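Local coordinates for protein phiAB6 tailspike (Unidentified phage, PDB 5JS4) that binds and fragments the exopolysaccharide of Acinetobacter baumannii as the trimeric beta-helical tailspike of a bacteriophage, at residues Tyr373-Val378 / Tyr393-Ala398; Gly399-Asp404 / Ala427-Arg432; Arg432-Cys437 / Ile451-Val456. One frame throughout, in Å; residues are numbered along the deposited sequence.

Contact 1 (Tyr373-Val378 / Tyr393-Ala398)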
loop_
_atom_site.group_PDB
_atom_site.type_symbol
_atom_site.label_atom_id
_atom_site.label_comp_id
_atom_site.label_asym_id
_atom_site.label_seq_id
_atom_site.Cartn_x
_atom_site.Cartn_y
_atom_site.Cartn_z
ATOM N N TYR A 373 -14.588 -29.310 -1.301
ATOM C CA TYR A 373 -14.123 -29.224 -2.681
ATOM C C TYR A 373 -13.834 -27.758 -2.999
ATOM O O TYR A 373 -12.673 -27.366 -3.138
ATOM C CB TYR A 373 -15.183 -29.826 -3.610
ATOM C CG TYR A 373 -14.783 -29.942 -5.059
ATOM C CD1 TYR A 373 -13.877 -30.914 -5.471
ATOM C CD2 TYR A 373 -15.336 -29.105 -6.025
ATOM C CE1 TYR A 373 -13.517 -31.037 -6.803
ATOM C CE2 TYR A 373 -14.979 -29.219 -7.360
ATOM C CZ TYR A 373 -14.072 -30.190 -7.742
ATOM O OH TYR A 373 -13.715 -30.310 -9.067
ATOM N N ASN A 374 -14.894 -26.959 -3.103
ATOM C CA ASN A 374 -14.792 -25.510 -3.049
ATOM C C ASN A 374 -15.253 -25.085 -1.669
ATOM O O ASN A 374 -16.315 -25.503 -1.213
ATOM C CB ASN A 374 -15.667 -24.848 -4.120
ATOM C CG ASN A 374 -15.252 -25.217 -5.533
ATOM O OD1 ASN A 374 -16.096 -25.535 -6.376
ATOM N ND2 ASN A 374 -13.958 -25.169 -5.806
ATOM N N GLN A 375 -14.461 -24.270 -0.985
ATOM C CA GLN A 375 -14.829 -23.861 0.365
ATOM C C GLN A 375 -15.835 -22.714 0.311
ATOM O O GLN A 375 -16.939 -22.833 0.841
ATOM C CB GLN A 375 -13.585 -23.550 1.196
ATOM C CG GLN A 375 -12.835 -24.825 1.558
ATOM C CD GLN A 375 -11.489 -24.594 2.207
ATOM O OE1 GLN A 375 -10.804 -23.611 1.919
ATOM N NE2 GLN A 375 -11.087 -25.515 3.075
ATOM N N ILE A 376 -15.475 -21.634 -0.369
ATOM C CA ILE A 376 -16.391 -20.524 -0.600
ATOM C C ILE A 376 -16.792 -20.520 -2.069
ATOM O O ILE A 376 -15.943 -20.385 -2.945
ATOM C CB ILE A 376 -15.741 -19.171 -0.243
ATOM C CG1 ILE A 376 -15.310 -19.147 1.232
ATOM C CG2 ILE A 376 -16.685 -18.017 -0.564
ATOM C CD1 ILE A 376 -16.441 -19.094 2.237
ATOM N N VAL A 377 -18.086 -20.680 -2.328
ATOM C CA VAL A 377 -18.619 -20.631 -3.682
ATOM C C VAL A 377 -19.349 -19.307 -3.853
ATOM O O VAL A 377 -20.413 -19.100 -3.274
ATOM C CB VAL A 377 -19.579 -21.807 -3.957
ATOM C CG1 VAL A 377 -20.158 -21.721 -5.365
ATOM C CG2 VAL A 377 -18.856 -23.131 -3.764
ATOM N N VAL A 378 -18.764 -18.410 -4.637
ATOM C CA VAL A 378 -19.368 -17.110 -4.899
ATOM C C VAL A 378 -20.329 -17.246 -6.068
ATOM O O VAL A 378 -19.948 -17.739 -7.126
ATOM C CB VAL A 378 -18.311 -16.045 -5.250
ATOM C CG1 VAL A 378 -18.975 -14.695 -5.490
ATOM C CG2 VAL A 378 -17.268 -15.938 -4.143
ATOM N N TYR A 393 -7.961 -24.437 4.853
ATOM C CA TYR A 393 -7.060 -25.586 4.835
ATOM C C TYR A 393 -7.665 -26.778 4.092
ATOM O O TYR A 393 -8.844 -27.097 4.254
ATOM C CB TYR A 393 -6.722 -26.017 6.267
ATOM C CG TYR A 393 -5.642 -25.213 6.974
ATOM C CD1 TYR A 393 -5.654 -23.817 6.975
ATOM C CD2 TYR A 393 -4.630 -25.855 7.689
ATOM C CE1 TYR A 393 -4.678 -23.091 7.639
ATOM C CE2 TYR A 393 -3.653 -25.132 8.360
ATOM C CZ TYR A 393 -3.682 -23.750 8.332
ATOM O OH TYR A 393 -2.719 -23.020 8.990
ATOM N N TYR A 394 -6.834 -27.429 3.284
ATOM C CA TYR A 394 -7.130 -28.744 2.692
ATOM C C TYR A 394 -8.260 -28.781 1.656
ATOM O O TYR A 394 -8.824 -29.851 1.412
ATOM C CB TYR A 394 -7.419 -29.803 3.777
ATOM C CG TYR A 394 -6.548 -29.754 5.018
ATOM C CD1 TYR A 394 -5.194 -29.443 4.947
ATOM C CD2 TYR A 394 -7.087 -30.044 6.267
ATOM C CE1 TYR A 394 -4.407 -29.404 6.088
ATOM C CE2 TYR A 394 -6.311 -30.014 7.412
ATOM C CZ TYR A 394 -4.973 -29.692 7.321
ATOM O OH TYR A 394 -4.207 -29.658 8.463
ATOM N N SER A 395 -8.587 -27.653 1.026
ATOM C CA SER A 395 -9.582 -27.676 -0.055
ATOM C C SER A 395 -9.094 -28.583 -1.181
ATOM O O SER A 395 -7.895 -28.687 -1.429
ATOM C CB SER A 395 -9.880 -26.276 -0.598
ATOM O OG SER A 395 -8.723 -25.673 -1.138
ATOM N N GLN A 396 -10.027 -29.247 -1.851
ATOM C CA GLN A 396 -9.672 -30.196 -2.904
ATOM C C GLN A 396 -9.600 -29.533 -4.279
ATOM O O GLN A 396 -8.897 -30.018 -5.164
ATOM C CB GLN A 396 -10.663 -31.359 -2.911
ATOM C CG GLN A 396 -10.584 -32.206 -1.647
ATOM C CD GLN A 396 -11.941 -32.539 -1.051
ATOM O OE1 GLN A 396 -12.971 -32.442 -1.718
ATOM N NE2 GLN A 396 -11.946 -32.925 0.221
ATOM N N ASN A 397 -10.321 -28.428 -4.454
ATOM C CA ASN A 397 -10.343 -27.708 -5.726
ATOM C C ASN A 397 -9.947 -26.242 -5.573
ATOM O O ASN A 397 -9.063 -25.755 -6.278
ATOM C CB ASN A 397 -11.731 -27.802 -6.361
ATOM C CG ASN A 397 -11.788 -27.165 -7.737
ATOM O OD1 ASN A 397 -12.502 -26.182 -7.951
ATOM N ND2 ASN A 397 -11.028 -27.713 -8.676
ATOM N N ALA A 398 -10.617 -25.541 -4.663
ATOM C CA ALA A 398 -10.342 -24.123 -4.442
ATOM C C ALA A 398 -10.805 -23.662 -3.068
ATOM O O ALA A 398 -11.800 -24.152 -2.538
ATOM C CB ALA A 398 -11.005 -23.279 -5.522
HETATM O O HOH W 1 -8.123 -24.604 1.280
#
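Tyr373 and Asn397 both turn CG away from their own backbone N, with chi1 of -174° and -176°, and this stacks the Asn397 amide over the CZ and OH end of the tyrosine ring. The planes are only 7° apart. Asn397 CB sits over the middle of the ring, 3.5 Å from its centroid, in a CH-pi contact. The Asn397 amide is also gripped from the side. Asn374 ND2 donates to Asn397 OD1 at 2.8 Å, on a lone pair in the carbonyl plane. That bond should hold the rotation of the stacked amide. The two asparagine side chains run alongside each other and point the same way.

Backbone bonds tie the two segments beside this cluster. Tyr373 O takes two hydrogen bonds from the same face of its plane, from Asn397 N at 2.9 Å and from Ala398 N at 3.1 Å. Gln375 N then donates to Ala398 O at 3.1 Å. The extended Gln375 side chain passes Ser395 CB. Its NE2 makes a weak bond to Tyr393 O and a further bond to Asn371 O, while OE1 accepts from a water that is held by Ser395 N. Tyr394, next to Ser395, lines a malonic acid pocket together with Asn371. The parallel bridge of Asn374 with Ala398 joins successive turns of a right-handed parallel beta-helix, as in the pectate lyase-like family.

Contact 2 (Gly399-Asp404 / Ala427-Arg432)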
loop_
_atom_site.group_PDB
_atom_site.type_symbol
_atom_site.label_atom_id
_atom_site.label_comp_id
_atom_site.label_asym_id
_atom_site.label_seq_id
_atom_site.Cartn_x
_atom_site.Cartn_y
_atom_site.Cartn_z
ATOM N N GLY A 399 -10.074 -22.713 -2.490
ATOM C CA GLY A 399 -10.526 -22.044 -1.279
ATOM C C GLY A 399 -11.719 -21.156 -1.590
ATOM O O GLY A 399 -12.720 -21.169 -0.875
ATOM N N ILE A 400 -11.600 -20.384 -2.669
ATOM C CA ILE A 400 -12.653 -19.479 -3.119
ATOM C C ILE A 400 -12.846 -19.664 -4.623
ATOM O O ILE A 400 -11.887 -19.572 -5.388
ATOM C CB ILE A 400 -12.297 -18.006 -2.822
ATOM C CG1 ILE A 400 -12.010 -17.815 -1.328
ATOM C CG2 ILE A 400 -13.425 -17.084 -3.268
ATOM C CD1 ILE A 400 -11.356 -16.493 -0.983
ATOM N N TYR A 401 -14.087 -19.921 -5.033
ATOM C CA TYR A 401 -14.417 -20.157 -6.436
ATOM C C TYR A 401 -15.532 -19.222 -6.898
ATOM O O TYR A 401 -16.587 -19.155 -6.269
ATOM C CB TYR A 401 -14.845 -21.612 -6.645
ATOM C CG TYR A 401 -15.369 -21.901 -8.038
ATOM C CD1 TYR A 401 -14.635 -21.548 -9.166
ATOM C CD2 TYR A 401 -16.597 -22.534 -8.228
ATOM C CE1 TYR A 401 -15.107 -21.810 -10.441
ATOM C CE2 TYR A 401 -17.076 -22.802 -9.501
ATOM C CZ TYR A 401 -16.326 -22.438 -10.604
ATOM O OH TYR A 401 -16.793 -22.698 -11.872
ATOM N N CYS A 402 -15.284 -18.509 -7.996
ATOM C CA CYS A 402 -16.281 -17.634 -8.613
ATOM C C CYS A 402 -16.400 -17.946 -10.103
ATOM O O CYS A 402 -15.516 -17.612 -10.894
ATOM C CB CYS A 402 -15.911 -16.162 -8.405
ATOM S SG CYS A 402 -17.054 -14.986 -9.166
ATOM N N GLU A 403 -17.506 -18.587 -10.474
ATOM C CA GLU A 403 -17.765 -18.980 -11.857
ATOM C C GLU A 403 -18.144 -17.781 -12.729
ATOM O O GLU A 403 -17.678 -17.667 -13.868
ATOM C CB GLU A 403 -18.889 -20.023 -11.892
ATOM C CG GLU A 403 -19.203 -20.575 -13.278
ATOM C CD GLU A 403 -20.394 -21.521 -13.295
ATOM O OE1 GLU A 403 -21.046 -21.705 -12.246
ATOM O OE2 GLU A 403 -20.685 -22.083 -14.371
ATOM N N ASP A 404 -18.993 -16.906 -12.188
ATOM C CA ASP A 404 -19.560 -15.768 -12.923
ATOM C C ASP A 404 -20.154 -16.233 -14.258
ATOM O O ASP A 404 -19.750 -15.762 -15.317
ATOM C CB ASP A 404 -18.493 -14.677 -13.136
ATOM C CG ASP A 404 -19.077 -13.360 -13.652
ATOM O OD1 ASP A 404 -20.316 -13.201 -13.693
ATOM O OD2 ASP A 404 -18.286 -12.466 -14.018
ATOM N N ALA A 427 -5.749 -21.642 -4.592
ATOM C CA ALA A 427 -6.271 -20.796 -3.528
ATOM C C ALA A 427 -7.593 -20.181 -3.980
ATOM O O ALA A 427 -8.613 -20.318 -3.303
ATOM C CB ALA A 427 -5.272 -19.707 -3.175
ATOM N N MET A 428 -7.558 -19.504 -5.127
ATOM C CA MET A 428 -8.738 -18.844 -5.688
ATOM C C MET A 428 -8.837 -19.100 -7.186
ATOM O O MET A 428 -7.837 -19.018 -7.899
ATOM C CB MET A 428 -8.672 -17.335 -5.451
ATOM C CG MET A 428 -8.532 -16.941 -3.994
ATOM S SD MET A 428 -8.547 -15.157 -3.750
ATOM C CE MET A 428 -10.246 -14.747 -4.127
ATOM N N ILE A 429 -10.047 -19.402 -7.654
ATOM C CA ILE A 429 -10.315 -19.565 -9.078
ATOM C C ILE A 429 -11.464 -18.657 -9.498
ATOM O O ILE A 429 -12.585 -18.791 -9.004
ATOM C CB ILE A 429 -10.679 -21.022 -9.438
ATOM C CG1 ILE A 429 -9.530 -21.967 -9.082
ATOM C CG2 ILE A 429 -11.013 -21.136 -10.925
ATOM C CD1 ILE A 429 -9.876 -23.439 -9.201
ATOM N N PHE A 430 -11.157 -17.732 -10.402
ATOM C CA PHE A 430 -12.151 -16.957 -11.124
ATOM C C PHE A 430 -12.183 -17.497 -12.548
ATOM O O PHE A 430 -11.188 -17.412 -13.259
ATOM C CB PHE A 430 -11.760 -15.478 -11.157
ATOM C CG PHE A 430 -11.733 -14.819 -9.804
ATOM C CD1 PHE A 430 -12.873 -14.216 -9.291
ATOM C CD2 PHE A 430 -10.564 -14.783 -9.054
ATOM C CE1 PHE A 430 -12.855 -13.598 -8.050
ATOM C CE2 PHE A 430 -10.539 -14.168 -7.812
ATOM C CZ PHE A 430 -11.687 -13.575 -7.309
ATOM N N ASP A 431 -13.310 -18.063 -12.972
ATOM C CA ASP A 431 -13.412 -18.568 -14.347
ATOM C C ASP A 431 -13.350 -17.430 -15.366
ATOM O O ASP A 431 -12.978 -17.649 -16.519
ATOM C CB ASP A 431 -14.702 -19.369 -14.555
ATOM C CG ASP A 431 -14.663 -20.740 -13.902
ATOM O OD1 ASP A 431 -13.575 -21.205 -13.497
ATOM O OD2 ASP A 431 -15.739 -21.359 -13.792
ATOM N N ARG A 432 -13.721 -16.222 -14.949
ATOM C CA ARG A 432 -13.756 -15.084 -15.859
ATOM C C ARG A 432 -12.975 -13.879 -15.306
ATOM O O ARG A 432 -11.820 -14.043 -14.906
ATOM C CB ARG A 432 -15.207 -14.774 -16.242
ATOM C CG ARG A 432 -15.862 -15.934 -16.985
ATOM C CD ARG A 432 -17.291 -15.633 -17.391
ATOM N NE ARG A 432 -17.820 -16.655 -18.293
ATOM C CZ ARG A 432 -18.207 -17.878 -17.928
ATOM N NH1 ARG A 432 -18.667 -18.719 -18.850
ATOM N NH2 ARG A 432 -18.140 -18.280 -16.660
HETATM O O HOH W 2 -14.917 -15.265 -12.452
HETATM O O HOH W 3 -19.709 -20.801 -16.723
#
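Tyr401 and Asp431 meet with ring and carboxylate planes 65° apart. The tyrosine OH donates to Asp431 OD2 at 2.6 Å. It arrives on the syn side of that oxygen, 31° out of the carboxylate plane. Asp431 OD1 lies at the ring edge near CE1. Tyr401 CG is anti to the backbone N (chi1 173°), and the ring leans across to the next strand, where CD1 touches Ile429 CB at 4.0 Å.

On the face that carries Ile400, Cys402, Met428 and Phe430 the contacts are apolar. Ile400 and Met428 lie side by side and point the same way, with Ile400 CD1 3.8 Å from Met428 CE. Cys402 CB packs against Phe430 CD1 at 3.7 Å, and Cys402 SG lies obliquely to the ring.

At the end of the pair, Arg432 reaches across to the other segment with a chain extended from CG to NE. Its NH2 donates to Glu403 O at 2.9 Å. That oxygen is in the guanidinium plane, but the nitrogen stands above the carbonyl plane. A water links the same NH2 to Glu403 OE2. A second water joins Cys402 O to Arg432 N.

Before that end the strands run parallel, Ile400 beside Met428, Tyr401 beside Ile429 and Cys402 beside Phe430. Ile429 N donates to Ile400 O, and Cys402 N to Ile429 O at 2.9 Å. Strand 398-402 is flanked by strands 374-379 and 426-430, and strand 426-430 has strand 451-453 on its other side. Inside the coil, Ile400 and Met428 pack on Phe415 of strand 413-421, and Phe430 packs on Leu382 of strand 381-393.

Contact 3 (Arg432-Cys437 / Ile451-Val456)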
loop_
_atom_site.group_PDB
_atom_site.type_symbol
_atom_site.label_atom_id
_atom_site.label_comp_id
_atom_site.label_asym_id
_atom_site.label_seq_id
_atom_site.Cartn_x
_atom_site.Cartn_y
_atom_site.Cartn_z
ATOM N N ARG A 432 -13.721 -16.222 -14.949
ATOM C CA ARG A 432 -13.756 -15.084 -15.859
ATOM C C ARG A 432 -12.975 -13.879 -15.306
ATOM O O ARG A 432 -11.820 -14.043 -14.906
ATOM C CB ARG A 432 -15.207 -14.774 -16.242
ATOM C CG ARG A 432 -15.862 -15.934 -16.985
ATOM C CD ARG A 432 -17.291 -15.633 -17.391
ATOM N NE ARG A 432 -17.820 -16.655 -18.293
ATOM C CZ ARG A 432 -18.207 -17.878 -17.928
ATOM N NH1 ARG A 432 -18.667 -18.719 -18.850
ATOM N NH2 ARG A 432 -18.140 -18.280 -16.660
ATOM N N ASP A 433 -13.581 -12.692 -15.282
ATOM C CA ASP A 433 -12.823 -11.437 -15.179
ATOM C C ASP A 433 -12.963 -10.750 -13.826
ATOM O O ASP A 433 -14.042 -10.731 -13.235
ATOM C CB ASP A 433 -13.265 -10.468 -16.278
ATOM C CG ASP A 433 -13.109 -11.046 -17.673
ATOM O OD1 ASP A 433 -12.490 -12.122 -17.825
ATOM O OD2 ASP A 433 -13.606 -10.413 -18.625
ATOM N N VAL A 434 -11.861 -10.165 -13.362
ATOM C CA VAL A 434 -11.798 -9.487 -12.070
ATOM C C VAL A 434 -11.199 -8.092 -12.252
ATOM O O VAL A 434 -10.109 -7.953 -12.811
ATOM C CB VAL A 434 -10.932 -10.292 -11.082
ATOM C CG1 VAL A 434 -10.941 -9.648 -9.709
ATOM C CG2 VAL A 434 -11.429 -11.723 -10.983
ATOM N N HIS A 435 -11.920 -7.074 -11.777
ATOM C CA HIS A 435 -11.527 -5.669 -11.907
ATOM C C HIS A 435 -11.544 -4.987 -10.544
ATOM O O HIS A 435 -12.476 -5.181 -9.775
ATOM C CB HIS A 435 -12.522 -4.910 -12.794
ATOM C CG HIS A 435 -12.386 -5.181 -14.260
ATOM N ND1 HIS A 435 -12.430 -6.446 -14.800
ATOM C CD2 HIS A 435 -12.255 -4.332 -15.305
ATOM C CE1 HIS A 435 -12.309 -6.366 -16.114
ATOM N NE2 HIS A 435 -12.205 -5.094 -16.447
ATOM N N GLY A 436 -10.539 -4.167 -10.249
ATOM C CA GLY A 436 -10.608 -3.284 -9.081
ATOM C C GLY A 436 -10.671 -3.980 -7.734
ATOM O O GLY A 436 -11.195 -3.419 -6.770
ATOM N N CYS A 437 -10.135 -5.194 -7.663
ATOM C CA CYS A 437 -10.128 -5.971 -6.431
ATOM C C CYS A 437 -8.779 -5.821 -5.736
ATOM O O CYS A 437 -7.786 -5.465 -6.369
ATOM C CB CYS A 437 -10.425 -7.441 -6.728
ATOM S SG CYS A 437 -12.120 -7.745 -7.288
ATOM N N ILE A 451 -3.737 -17.734 -7.233
ATOM C CA ILE A 451 -4.934 -17.085 -7.749
ATOM C C ILE A 451 -4.944 -17.243 -9.262
ATOM O O ILE A 451 -3.992 -16.847 -9.937
ATOM C CB ILE A 451 -4.960 -15.588 -7.386
ATOM C CG1 ILE A 451 -5.101 -15.424 -5.869
ATOM C CG2 ILE A 451 -6.101 -14.868 -8.101
ATOM C CD1 ILE A 451 -4.714 -14.053 -5.358
ATOM N N LYS A 452 -6.024 -17.822 -9.784
ATOM C CA LYS A 452 -6.201 -18.009 -11.217
ATOM C C LYS A 452 -7.422 -17.225 -11.683
ATOM O O LYS A 452 -8.460 -17.232 -11.023
ATOM C CB LYS A 452 -6.363 -19.494 -11.546
ATOM C CG LYS A 452 -6.450 -19.802 -13.034
ATOM C CD LYS A 452 -6.650 -21.288 -13.275
ATOM C CE LYS A 452 -6.752 -21.597 -14.757
ATOM N NZ LYS A 452 -6.881 -23.059 -15.010
ATOM N N ALA A 453 -7.280 -16.543 -12.816
ATOM C CA ALA A 453 -8.369 -15.777 -13.414
ATOM C C ALA A 453 -8.163 -15.666 -14.919
ATOM O O ALA A 453 -7.047 -15.833 -15.409
ATOM C CB ALA A 453 -8.447 -14.393 -12.788
ATOM N N ARG A 454 -9.241 -15.389 -15.648
ATOM C CA ARG A 454 -9.147 -15.115 -17.081
ATOM C C ARG A 454 -8.572 -13.726 -17.342
ATOM O O ARG A 454 -7.716 -13.554 -18.212
ATOM C CB ARG A 454 -10.517 -15.233 -17.746
ATOM C CG ARG A 454 -10.462 -15.172 -19.264
ATOM C CD ARG A 454 -11.822 -15.463 -19.874
ATOM N NE ARG A 454 -12.781 -14.398 -19.603
ATOM C CZ ARG A 454 -14.063 -14.425 -19.961
ATOM N NH1 ARG A 454 -14.564 -15.473 -20.611
ATOM N NH2 ARG A 454 -14.852 -13.399 -19.669
ATOM N N THR A 455 -9.069 -12.745 -16.589
ATOM C CA THR A 455 -8.655 -11.353 -16.711
ATOM C C THR A 455 -8.462 -10.782 -15.319
ATOM O O THR A 455 -9.293 -11.000 -14.435
ATOM C CB THR A 455 -9.728 -10.510 -17.427
ATOM O OG1 THR A 455 -9.925 -11.012 -18.754
ATOM C CG2 THR A 455 -9.343 -9.029 -17.497
ATOM N N VAL A 456 -7.362 -10.059 -15.140
ATOM C CA VAL A 456 -7.085 -9.328 -13.910
ATOM C C VAL A 456 -6.738 -7.899 -14.313
ATOM O O VAL A 456 -5.668 -7.643 -14.871
ATOM C CB VAL A 456 -5.939 -9.980 -13.115
ATOM C CG1 VAL A 456 -5.578 -9.145 -11.894
ATOM C CG2 VAL A 456 -6.329 -11.385 -12.690
HETATM O O HOH W 4 -17.447 -15.125 -21.028
HETATM O O HOH W 5 -12.093 -11.105 -20.938
#
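Arg454 crosses Asp433, and its guanidinium ends against the aliphatic part of Arg432. Its CB lies 3.3 Å from Arg432 O, which also accepts from Arg454 N at 3.0 Å. Arg454 CG and CD then pass Asp433 OD1 at 3.9 and 4.0 Å. The chain bends at chi3 (69°), and NE turns to the carboxylate. NE donates to OD1 of Asp433 at 2.9 Å in a salt bridge. It meets OD1 on its syn side, 25° out of the carboxylate plane, and OD1 lies near the guanidinium plane. CZ lies against Arg432 CG, which sits over one face, toward the rim. NH2 adds weak, longer bonds to both Asp433 oxygens. NH1 donates to a water that also accepts from Arg432 NE, while Arg432 NH2 is held by Glu403 O.

Next along the strand, Val434 N donates to Thr455 O at 2.9 Å, within a parallel strand pair. His435 packs on Trp465 of the third subunit.

Arg432 NE is 4.2 Å from Arg454 NH1. The shared water and the Asp433 carboxylate would probably ease the closeness of the two charges. Asp433 OD1 is gripped by Arg454 and lies 2.9 Å from Thr455 OG1, and a further water donates to OD2, which would hold the carboxylate in place.

In the fold
The three contacts follow one another along the chain and climb the same beta-helix. Contacts 1 and 2 have centres about 9 Å apart, as do contacts 2 and 3, while contacts 1 and 3 are about 18 Å apart. Contact 1 joins contact 2 through probable hydrogen bonds, Val378 N to Tyr401 O and Tyr401 N to Ile376 O, both 2.8 Å. Contact 2 joins contact 3 in the same way, with Phe430 N 2.8 Å from Lys452 O. Arg432 belongs to both of these later contacts. Contacts 1 and 3 do not touch, their nearest atoms being about 8 Å apart. Contact 1 alone holds a malonic acid pocket residue, Tyr394.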